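Local structure of activator of Hsp90 ATPase homologue 1/2-like C-terminal domain-containing protein (Enterococcus faecalis, 2NN5) at residues S47-L55 / F112-T122; L61-E69 / G77-D85. The protein is of unknown function but belongs to the AHA1 family, probably has the helix-grip architecture of SRPBCC proteins, and carries bound magnesium ions in the crystal. All coordinates share one frame; numbering follows the deposited sequence.

Interaction 1 of 2, residues S47-L55 / F112-T122; sequences SPQTIWRYL and FDLKEQAPHQT
A single water molecule joins the side chains of Q49 and E116 on the exposed side of this contact, donating to Q49 OE1 at 2.7 Å and to E116 OE1 at 2.8 Å. E116 gets there because its CG stands anti to the backbone N (chi1 -174°) and its chain runs on extended, crossing the side chain of P48 at about a right angle. A bound magnesium ion lies about 4 Å from the nearest atoms of this side chain. Inward from the water, T122 OG1 lies 3.1 Å from P48 CD. P48 N has no hydrogen to share, and the hydroxyl is instead hydrogen-bonded to the carbonyl of A46. I51 and T122 reach toward each other tip to tip. S47 caps the helix, its OG accepting from T50 N at 3.1 Å. Back along the strand, L114 slides past L55 in the opposite direction; in the conformer described, its CD2 lies at the edge of the W52 ring, near the plane. L55 CD2 sits over one face of F112, 4.0 Å from the ring centroid, a CH-pi contact. Beyond E116 the chain turns through a classic beta bulge, Q117 and A118 both facing Q121. The helix packs nearly antiparallel to strand 112-116, as expected of the helix-grip fold, whose antiparallel sheet curves round a long helix, probably 138-157.

Interaction 2 of 2, residues L61-E69 / G77-D85; sequences LKQWFPELE and GFWRFILPD
The antiparallel beta hairpin of strands 68-72 and 78-83, at one margin of the sheet, is joined here to the helix and turn that lead into it. Its ladder begins where I82 N donates to E67 O at 2.9 Å, just after the type I turn from F65 to L68. L68 and F81 then form a non-hydrogen-bonded pair, and E69 and R80 the hydrogen-bonded pair that follows, with both of their mutual N-H···O bonds made. On the face bearing E69 and R80, the pair is tied again by a salt bridge, R80 NH2 to E69 OE2 at 2.8 Å. The glutamate CG lies between its backbone N and carbonyl carbon (chi1 69°), and the extended chain beyond it brings the carboxylate to the arginine. The oxygen is met on its anti side, somewhat out of the carboxylate plane, by a bent bond (N-H···O 132°), and the two planar groups stand 77° apart: a single-point contact. The face of L68 and F81 is apolar. F65 CE1 and L68 CD2 both approach the F81 ring at its edge, while E67 CB comes obliquely to F81 CE1 at 3.7 Å. L68 CD1 touches W79 CZ3 at 3.6 Å, and L61 CD2 lies over a face of the same indole, 4.1 Å from the centroid of its five-membered ring. K62 NZ holds the turn by bonding to P66 O at 2.8 Å and, from above the carbonyl plane, to L68 O at 3.0 Å. W79 also packs on L101 and V103 of strand 100-105; its NE1 bonds to L55 O of helix 48-56, its ring meets F92 of strand 86-96 edge-to-face, and F65 does likewise with W145 of the long helix 138-157.

Interactions 1 and 2 tie two consecutive short helices, 48-56 and 58-64, to different parts of one sheet; the centres of the two interactions lie about 21 Å apart. The first is a buried contact, mostly apolar, that spans a long stretch of sequence and makes no direct hydrogen bond between its segments. The second, partly buried and local in sequence, is held by strand pairing and a salt bridge as well as by aromatic packing. They touch near the helix junction, where Y54 O probably accepts from W64 NE1 at 2.9 Å, and on the sheet, where F112 CE2 packs on W79 CH2 at 3.7 Å. W64 and W79, one from each segment of interaction 2, thus link the two contacts.

Interaction 1 of 2, residues S47-L55 / F112-T122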
loop_
_atom_site.group_PDB
_atom_site.type_symbol
_atom_site.label_atom_id
_atom_site.label_comp_id
_atom_site.label_asym_id
_atom_site.label_seq_id
_atom_site.Cartn_x
_atom_site.Cartn_y
_atom_site.Cartn_z
ATOM N N SER A 47 10.477 13.592 -4.488
ATOM C CA SER A 47 10.396 13.285 -5.902
ATOM C C SER A 47 10.041 11.837 -6.134
ATOM O O SER A 47 10.256 10.984 -5.256
ATOM C CB SER A 47 11.748 13.527 -6.532
ATOM O OG SER A 47 12.685 12.577 -6.051
ATOM N N PRO A 48 9.501 11.547 -7.312
ATOM C CA PRO A 48 9.223 10.135 -7.626
ATOM C C PRO A 48 10.473 9.258 -7.529
ATOM O O PRO A 48 10.393 8.108 -7.152
ATOM C CB PRO A 48 8.709 10.187 -9.072
ATOM C CG PRO A 48 8.108 11.573 -9.177
ATOM C CD PRO A 48 9.004 12.469 -8.354
ATOM N N GLN A 49 11.627 9.806 -7.880
ATOM C CA GLN A 49 12.855 9.034 -7.823
ATOM C C GLN A 49 13.172 8.648 -6.384
ATOM O O GLN A 49 13.634 7.509 -6.109
ATOM C CB GLN A 49 13.990 9.845 -8.438
ATOM C CG GLN A 49 13.764 10.053 -9.978
ATOM C CD GLN A 49 12.816 11.202 -10.403
ATOM O OE1 GLN A 49 12.285 11.928 -9.610
ATOM N NE2 GLN A 49 12.681 11.379 -11.710
ATOM N N THR A 50 12.927 9.558 -5.435
ATOM C CA THR A 50 13.160 9.221 -4.017
ATOM C C THR A 50 12.164 8.138 -3.572
ATOM O O THR A 50 12.540 7.193 -2.912
ATOM C CB THR A 50 13.005 10.487 -3.193
ATOM O OG1 THR A 50 14.124 11.362 -3.463
ATOM C CG2 THR A 50 12.986 10.168 -1.730
ATOM N N ILE A 51 10.879 8.340 -3.892
ATOM C CA ILE A 51 9.876 7.415 -3.392
ATOM C C ILE A 51 10.100 6.036 -4.007
ATOM O O ILE A 51 9.888 5.017 -3.352
ATOM C CB ILE A 51 8.489 7.968 -3.708
ATOM C CG1 ILE A 51 8.272 9.243 -2.884
ATOM C CG2 ILE A 51 7.436 6.884 -3.425
ATOM C CD1 ILE A 51 7.195 10.106 -3.433
ATOM N N TRP A 52 10.551 5.975 -5.263
ATOM C CA TRP A 52 10.806 4.679 -5.916
ATOM C C TRP A 52 11.791 3.817 -5.107
ATOM O O TRP A 52 11.671 2.577 -5.095
ATOM C CB TRP A 52 11.371 4.925 -7.310
ATOM C CG TRP A 52 11.671 3.699 -8.060
ATOM C CD1 TRP A 52 12.922 3.209 -8.364
ATOM C CD2 TRP A 52 10.726 2.819 -8.687
ATOM N NE1 TRP A 52 12.800 2.083 -9.133
ATOM C CE2 TRP A 52 11.465 1.812 -9.349
ATOM C CE3 TRP A 52 9.316 2.766 -8.729
ATOM C CZ2 TRP A 52 10.831 0.739 -10.047
ATOM C CZ3 TRP A 52 8.695 1.721 -9.442
ATOM C CH2 TRP A 52 9.453 0.756 -10.098
ATOM N N ARG A 53 12.738 4.446 -4.423
ATOM C CA ARG A 53 13.720 3.663 -3.659
ATOM C C ARG A 53 13.028 2.924 -2.530
ATOM O O ARG A 53 13.502 1.872 -2.144
ATOM C CB ARG A 53 14.848 4.537 -3.103
ATOM C CG ARG A 53 15.588 5.292 -4.272
ATOM C CD ARG A 53 16.799 6.109 -3.787
ATOM N NE ARG A 53 17.714 5.213 -3.101
ATOM C CZ ARG A 53 18.714 5.613 -2.301
ATOM N NH1 ARG A 53 19.461 4.696 -1.695
ATOM N NH2 ARG A 53 18.940 6.924 -2.129
ATOM N N TYR A 54 11.921 3.481 -1.990
ATOM C CA TYR A 54 11.227 2.812 -0.901
ATOM C C TYR A 54 10.431 1.598 -1.373
ATOM O O TYR A 54 9.953 0.834 -0.527
ATOM C CB TYR A 54 10.305 3.816 -0.178
ATOM C CG TYR A 54 11.126 4.788 0.647
ATOM C CD1 TYR A 54 11.698 5.916 0.038
ATOM C CD2 TYR A 54 11.317 4.588 2.019
ATOM C CE1 TYR A 54 12.501 6.791 0.760
ATOM C CE2 TYR A 54 12.074 5.490 2.763
ATOM C CZ TYR A 54 12.660 6.579 2.125
ATOM O OH TYR A 54 13.451 7.458 2.853
ATOM N N LEU A 55 10.303 1.432 -2.699
ATOM C CA LEU A 55 9.644 0.236 -3.219
ATOM C C LEU A 55 10.651 -0.805 -3.711
ATOM O O LEU A 55 10.245 -1.895 -4.105
ATOM C CB LEU A 55 8.752 0.581 -4.432
ATOM C CG LEU A 55 7.631 1.567 -4.124
ATOM C CD1 LEU A 55 6.916 2.055 -5.384
ATOM C CD2 LEU A 55 6.643 0.927 -3.213
ATOM N N PHE A 112 1.374 0.349 -7.708
ATOM C CA PHE A 112 1.884 1.661 -7.283
ATOM C C PHE A 112 2.146 2.477 -8.544
ATOM O O PHE A 112 2.889 2.053 -9.410
ATOM C CB PHE A 112 3.189 1.507 -6.497
ATOM C CG PHE A 112 3.063 0.613 -5.290
ATOM C CD1 PHE A 112 2.811 1.152 -4.002
ATOM C CD2 PHE A 112 3.219 -0.789 -5.405
ATOM C CE1 PHE A 112 2.713 0.297 -2.879
ATOM C CE2 PHE A 112 3.072 -1.640 -4.268
ATOM C CZ PHE A 112 2.817 -1.073 -3.014
ATOM N N ASP A 113 1.566 3.662 -8.604
ATOM C CA ASP A 113 1.741 4.582 -9.734
ATOM C C ASP A 113 2.263 5.911 -9.190
ATOM O O ASP A 113 1.604 6.571 -8.370
ATOM C CB ASP A 113 0.356 4.790 -10.350
ATOM C CG ASP A 113 0.399 5.430 -11.688
ATOM O OD1 ASP A 113 1.496 5.776 -12.163
ATOM O OD2 ASP A 113 -0.715 5.525 -12.292
ATOM N N LEU A 114 3.483 6.252 -9.582
ATOM C CA LEU A 114 4.131 7.439 -9.042
ATOM C C LEU A 114 3.857 8.606 -9.997
ATOM O O LEU A 114 4.423 8.648 -11.058
ATOM C CB LEU A 114 5.644 7.168 -8.885
ATOM C CG LEU A 114 6.067 6.221 -7.746
ATOM C CD1 LEU A 114 5.684 4.735 -7.956
ATOM C CD2 LEU A 114 7.586 6.311 -7.476
ATOM N N LYS A 115 2.972 9.495 -9.597
ATOM C CA LYS A 115 2.595 10.627 -10.447
ATOM C C LYS A 115 3.294 11.899 -9.936
ATOM O O LYS A 115 3.067 12.340 -8.824
ATOM C CB LYS A 115 1.062 10.775 -10.442
ATOM C CG LYS A 115 0.309 9.604 -11.114
ATOM C CD LYS A 115 -1.209 9.871 -11.136
ATOM C CE LYS A 115 -2.016 8.665 -11.651
ATOM N NZ LYS A 115 -3.513 8.824 -11.587
ATOM N N GLU A 116 4.150 12.507 -10.756
ATOM C CA GLU A 116 4.852 13.741 -10.336
ATOM C C GLU A 116 3.850 14.877 -10.244
ATOM O O GLU A 116 3.058 15.103 -11.213
ATOM C CB GLU A 116 5.985 14.069 -11.335
ATOM C CG GLU A 116 6.826 15.249 -10.873
ATOM C CD GLU A 116 8.181 15.317 -11.548
ATOM O OE1 GLU A 116 8.786 14.233 -11.837
ATOM O OE2 GLU A 116 8.665 16.469 -11.735
ATOM N N GLN A 117 3.852 15.609 -9.118
ATOM C CA GLN A 117 2.980 16.780 -8.987
ATOM C C GLN A 117 3.839 18.016 -9.189
ATOM O O GLN A 117 3.365 18.998 -9.744
ATOM C CB GLN A 117 2.311 16.848 -7.628
ATOM C CG GLN A 117 1.553 15.569 -7.324
ATOM C CD GLN A 117 0.311 15.344 -8.204
ATOM O OE1 GLN A 117 -0.762 15.961 -7.999
ATOM N NE2 GLN A 117 0.433 14.417 -9.150
ATOM N N ALA A 118 5.078 17.947 -8.705
ATOM C CA ALA A 118 6.101 19.036 -8.768
ATOM C C ALA A 118 7.463 18.364 -8.578
ATOM O O ALA A 118 7.520 17.163 -8.314
ATOM C CB ALA A 118 5.828 20.065 -7.694
ATOM N N PRO A 119 8.596 19.100 -8.783
ATOM C CA PRO A 119 9.897 18.366 -8.782
ATOM C C PRO A 119 10.164 17.551 -7.490
ATOM O O PRO A 119 10.875 16.509 -7.490
ATOM C CB PRO A 119 10.931 19.512 -8.968
ATOM C CG PRO A 119 10.107 20.568 -9.809
ATOM C CD PRO A 119 8.759 20.535 -9.120
ATOM N N HIS A 120 9.601 18.046 -6.399
ATOM C CA HIS A 120 9.770 17.407 -5.088
ATOM C C HIS A 120 8.435 17.058 -4.448
ATOM O O HIS A 120 8.329 16.989 -3.227
ATOM C CB HIS A 120 10.620 18.319 -4.193
ATOM C CG HIS A 120 12.005 18.485 -4.727
ATOM N ND1 HIS A 120 12.919 17.451 -4.753
ATOM C CD2 HIS A 120 12.609 19.541 -5.322
ATOM C CE1 HIS A 120 14.038 17.873 -5.323
ATOM N NE2 HIS A 120 13.878 19.138 -5.666
ATOM N N GLN A 121 7.420 16.806 -5.291
ATOM C CA GLN A 121 6.129 16.392 -4.768
ATOM C C GLN A 121 5.554 15.315 -5.632
ATOM O O GLN A 121 5.482 15.467 -6.840
ATOM C CB GLN A 121 5.155 17.548 -4.700
ATOM C CG GLN A 121 5.671 18.661 -3.834
ATOM C CD GLN A 121 4.725 19.834 -3.733
ATOM O OE1 GLN A 121 3.585 19.689 -3.261
ATOM N NE2 GLN A 121 5.196 21.019 -4.154
ATOM N N THR A 122 5.135 14.213 -5.016
ATOM C CA THR A 122 4.621 13.094 -5.775
ATOM C C THR A 122 3.253 12.724 -5.244
ATOM O O THR A 122 3.004 12.827 -4.051
ATOM C CB THR A 122 5.532 11.889 -5.581
ATOM O OG1 THR A 122 6.818 12.199 -6.109
ATOM C CG2 THR A 122 4.972 10.605 -6.262
HETATM O O HOH W 1 11.335 14.263 -10.628
#

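Interaction 2 of 2, residues L61-E69 / G77-D85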
loop_
_atom_site.group_PDB
_atom_site.type_symbol
_atom_site.label_atom_id
_atom_site.label_comp_id
_atom_site.label_asym_id
_atom_site.label_seq_id
_atom_site.Cartn_x
_atom_site.Cartn_y
_atom_site.Cartn_z
ATOM N N LEU A 61 12.270 -0.374 2.169
ATOM C CA LEU A 61 10.993 -1.089 2.167
ATOM C C LEU A 61 10.674 -1.505 3.602
ATOM O O LEU A 61 9.523 -1.326 4.066
ATOM C CB LEU A 61 11.158 -2.296 1.227
ATOM C CG LEU A 61 9.971 -3.119 0.898
ATOM C CD1 LEU A 61 8.748 -2.314 0.504
ATOM C CD2 LEU A 61 10.322 -4.178 -0.116
ATOM N N LYS A 62 11.663 -1.989 4.345
ATOM C CA LYS A 62 11.380 -2.421 5.720
ATOM C C LYS A 62 11.022 -1.279 6.671
ATOM O O LYS A 62 10.513 -1.524 7.739
ATOM C CB LYS A 62 12.529 -3.245 6.284
ATOM C CG LYS A 62 12.620 -4.625 5.609
ATOM C CD LYS A 62 13.658 -5.464 6.373
ATOM C CE LYS A 62 13.722 -6.894 5.867
ATOM N NZ LYS A 62 12.341 -7.545 5.900
ATOM N N GLN A 63 11.335 -0.023 6.310
ATOM C CA GLN A 63 10.934 1.098 7.183
ATOM C C GLN A 63 9.431 1.274 7.261
ATOM O O GLN A 63 8.918 1.887 8.213
ATOM C CB GLN A 63 11.557 2.430 6.720
ATOM C CG GLN A 63 13.093 2.430 6.829
ATOM C CD GLN A 63 13.704 3.702 6.264
ATOM O OE1 GLN A 63 14.586 3.663 5.428
ATOM N NE2 GLN A 63 13.231 4.820 6.733
ATOM N N TRP A 64 8.713 0.817 6.238
ATOM C CA TRP A 64 7.274 1.011 6.226
ATOM C C TRP A 64 6.511 -0.303 6.169
ATOM O O TRP A 64 5.335 -0.332 6.554
ATOM C CB TRP A 64 6.856 1.984 5.118
ATOM C CG TRP A 64 7.123 1.513 3.723
ATOM C CD1 TRP A 64 8.319 1.594 3.040
ATOM C CD2 TRP A 64 6.169 0.956 2.810
ATOM N NE1 TRP A 64 8.165 1.048 1.753
ATOM C CE2 TRP A 64 6.855 0.663 1.595
ATOM C CE3 TRP A 64 4.805 0.672 2.891
ATOM C CZ2 TRP A 64 6.221 0.069 0.510
ATOM C CZ3 TRP A 64 4.174 0.098 1.776
ATOM C CH2 TRP A 64 4.893 -0.224 0.633
ATOM N N PHE A 65 7.146 -1.392 5.682
ATOM C CA PHE A 65 6.462 -2.685 5.640
ATOM C C PHE A 65 7.530 -3.738 6.006
ATOM O O PHE A 65 8.140 -4.349 5.132
ATOM C CB PHE A 65 5.800 -2.917 4.260
ATOM C CG PHE A 65 4.722 -3.963 4.268
ATOM C CD1 PHE A 65 4.711 -5.024 5.219
ATOM C CD2 PHE A 65 3.691 -3.881 3.369
ATOM C CE1 PHE A 65 3.706 -6.000 5.185
ATOM C CE2 PHE A 65 2.680 -4.847 3.324
ATOM C CZ PHE A 65 2.680 -5.902 4.238
ATOM N N PRO A 66 7.736 -3.949 7.325
ATOM C CA PRO A 66 8.867 -4.705 7.831
ATOM C C PRO A 66 8.995 -6.142 7.336
ATOM O O PRO A 66 10.112 -6.706 7.321
ATOM C CB PRO A 66 8.669 -4.669 9.372
ATOM C CG PRO A 66 7.860 -3.550 9.618
ATOM C CD PRO A 66 6.960 -3.324 8.423
ATOM N N GLU A 67 7.872 -6.729 6.955
ATOM C CA GLU A 67 7.853 -8.143 6.516
ATOM C C GLU A 67 8.323 -8.305 5.080
ATOM O O GLU A 67 8.572 -9.429 4.617
ATOM C CB GLU A 67 6.434 -8.678 6.611
ATOM C CG GLU A 67 5.963 -8.847 8.075
ATOM C CD GLU A 67 5.470 -7.591 8.732
ATOM O OE1 GLU A 67 5.290 -6.541 8.068
ATOM O OE2 GLU A 67 5.227 -7.684 9.962
ATOM N N LEU A 68 8.427 -7.195 4.335
ATOM C CA LEU A 68 8.826 -7.293 2.917
ATOM C C LEU A 68 10.320 -7.143 2.690
ATOM O O LEU A 68 11.018 -6.460 3.437
ATOM C CB LEU A 68 8.110 -6.223 2.081
ATOM C CG LEU A 68 6.588 -6.334 2.045
ATOM C CD1 LEU A 68 6.041 -5.153 1.199
ATOM C CD2 LEU A 68 6.168 -7.609 1.372
ATOM N N GLU A 69 10.819 -7.846 1.677
ATOM C CA GLU A 69 12.187 -7.603 1.198
ATOM C C GLU A 69 12.218 -7.693 -0.313
ATOM O O GLU A 69 11.299 -8.233 -0.931
ATOM C CB GLU A 69 13.207 -8.563 1.836
ATOM C CG GLU A 69 13.044 -9.981 1.362
ATOM C CD GLU A 69 14.059 -10.968 1.985
ATOM O OE1 GLU A 69 14.474 -10.739 3.131
ATOM O OE2 GLU A 69 14.417 -11.967 1.318
ATOM N N GLY A 77 11.107 -9.271 -11.765
ATOM C CA GLY A 77 11.488 -9.097 -10.357
ATOM C C GLY A 77 10.376 -9.634 -9.463
ATOM O O GLY A 77 9.311 -10.127 -9.931
ATOM N N PHE A 78 10.614 -9.458 -8.175
ATOM C CA PHE A 78 9.692 -9.960 -7.165
ATOM C C PHE A 78 10.062 -9.376 -5.801
ATOM O O PHE A 78 11.230 -9.058 -5.549
ATOM C CB PHE A 78 9.648 -11.501 -7.102
ATOM C CG PHE A 78 10.948 -12.164 -6.723
ATOM C CD1 PHE A 78 11.131 -12.694 -5.468
ATOM C CD2 PHE A 78 11.909 -12.376 -7.688
ATOM C CE1 PHE A 78 12.266 -13.403 -5.153
ATOM C CE2 PHE A 78 13.086 -13.065 -7.381
ATOM C CZ PHE A 78 13.259 -13.548 -6.087
ATOM N N TRP A 79 9.053 -9.287 -4.938
ATOM C CA TRP A 79 9.253 -9.070 -3.501
ATOM C C TRP A 79 9.166 -10.416 -2.803
ATOM O O TRP A 79 8.651 -11.399 -3.376
ATOM C CB TRP A 79 8.164 -8.197 -2.947
ATOM C CG TRP A 79 8.352 -6.710 -3.263
ATOM C CD1 TRP A 79 9.465 -6.053 -3.795
ATOM C CD2 TRP A 79 7.369 -5.678 -2.990
ATOM N NE1 TRP A 79 9.196 -4.652 -3.879
ATOM C CE2 TRP A 79 7.923 -4.426 -3.401
ATOM C CE3 TRP A 79 6.048 -5.703 -2.451
ATOM C CZ2 TRP A 79 7.224 -3.224 -3.233
ATOM C CZ3 TRP A 79 5.342 -4.465 -2.302
ATOM C CH2 TRP A 79 5.948 -3.276 -2.700
ATOM N N ARG A 80 9.624 -10.460 -1.565
ATOM C CA ARG A 80 9.359 -11.641 -0.723
ATOM C C ARG A 80 8.648 -11.157 0.528
ATOM O O ARG A 80 8.976 -10.053 1.035
ATOM C CB ARG A 80 10.638 -12.306 -0.282
ATOM C CG ARG A 80 11.530 -12.824 -1.377
ATOM C CD ARG A 80 12.527 -13.779 -0.759
ATOM N NE ARG A 80 13.516 -14.253 -1.722
ATOM C CZ ARG A 80 14.653 -13.618 -1.976
ATOM N NH1 ARG A 80 15.501 -14.145 -2.851
ATOM N NH2 ARG A 80 14.957 -12.472 -1.338
ATOM N N PHE A 81 7.731 -11.970 1.032
ATOM C CA PHE A 81 7.053 -11.690 2.301
ATOM C C PHE A 81 7.561 -12.705 3.309
ATOM O O PHE A 81 7.480 -13.904 3.047
ATOM C CB PHE A 81 5.540 -11.779 2.129
ATOM C CG PHE A 81 4.768 -11.571 3.380
ATOM C CD1 PHE A 81 4.272 -10.314 3.694
ATOM C CD2 PHE A 81 4.495 -12.646 4.212
ATOM C CE1 PHE A 81 3.553 -10.107 4.840
ATOM C CE2 PHE A 81 3.764 -12.457 5.352
ATOM C CZ PHE A 81 3.295 -11.164 5.680
ATOM N N ILE A 82 8.096 -12.235 4.431
ATOM C CA ILE A 82 8.743 -13.137 5.377
ATOM C C ILE A 82 8.158 -12.931 6.771
ATOM O O ILE A 82 8.157 -11.791 7.316
ATOM C CB ILE A 82 10.261 -12.828 5.456
ATOM C CG1 ILE A 82 10.899 -12.842 4.068
ATOM C CG2 ILE A 82 10.919 -13.721 6.522
ATOM C CD1 ILE A 82 10.881 -14.135 3.389
ATOM N N LEU A 83 7.738 -14.049 7.371
ATOM C CA LEU A 83 7.330 -14.096 8.788
ATOM C C LEU A 83 8.054 -15.285 9.371
ATOM O O LEU A 83 8.662 -16.046 8.643
ATOM C CB LEU A 83 5.811 -14.250 8.918
ATOM C CG LEU A 83 5.015 -12.949 8.708
ATOM C CD1 LEU A 83 3.531 -13.255 8.675
ATOM C CD2 LEU A 83 5.375 -11.984 9.830
ATOM N N PRO A 84 8.042 -15.429 10.702
ATOM C CA PRO A 84 8.737 -16.606 11.233
ATOM C C PRO A 84 8.150 -17.922 10.685
ATOM O O PRO A 84 8.896 -18.862 10.397
ATOM C CB PRO A 84 8.567 -16.449 12.751
ATOM C CG PRO A 84 8.365 -14.952 12.943
ATOM C CD PRO A 84 7.519 -14.545 11.768
ATOM N N ASP A 85 6.842 -17.996 10.487
ATOM C CA ASP A 85 6.213 -19.263 10.107
ATOM C C ASP A 85 5.805 -19.354 8.649
ATOM O O ASP A 85 5.061 -20.274 8.257
ATOM C CB ASP A 85 4.985 -19.502 10.974
ATOM C CG ASP A 85 5.344 -19.869 12.388
ATOM O OD1 ASP A 85 6.210 -20.758 12.573
ATOM O OD2 ASP A 85 4.739 -19.268 13.303
#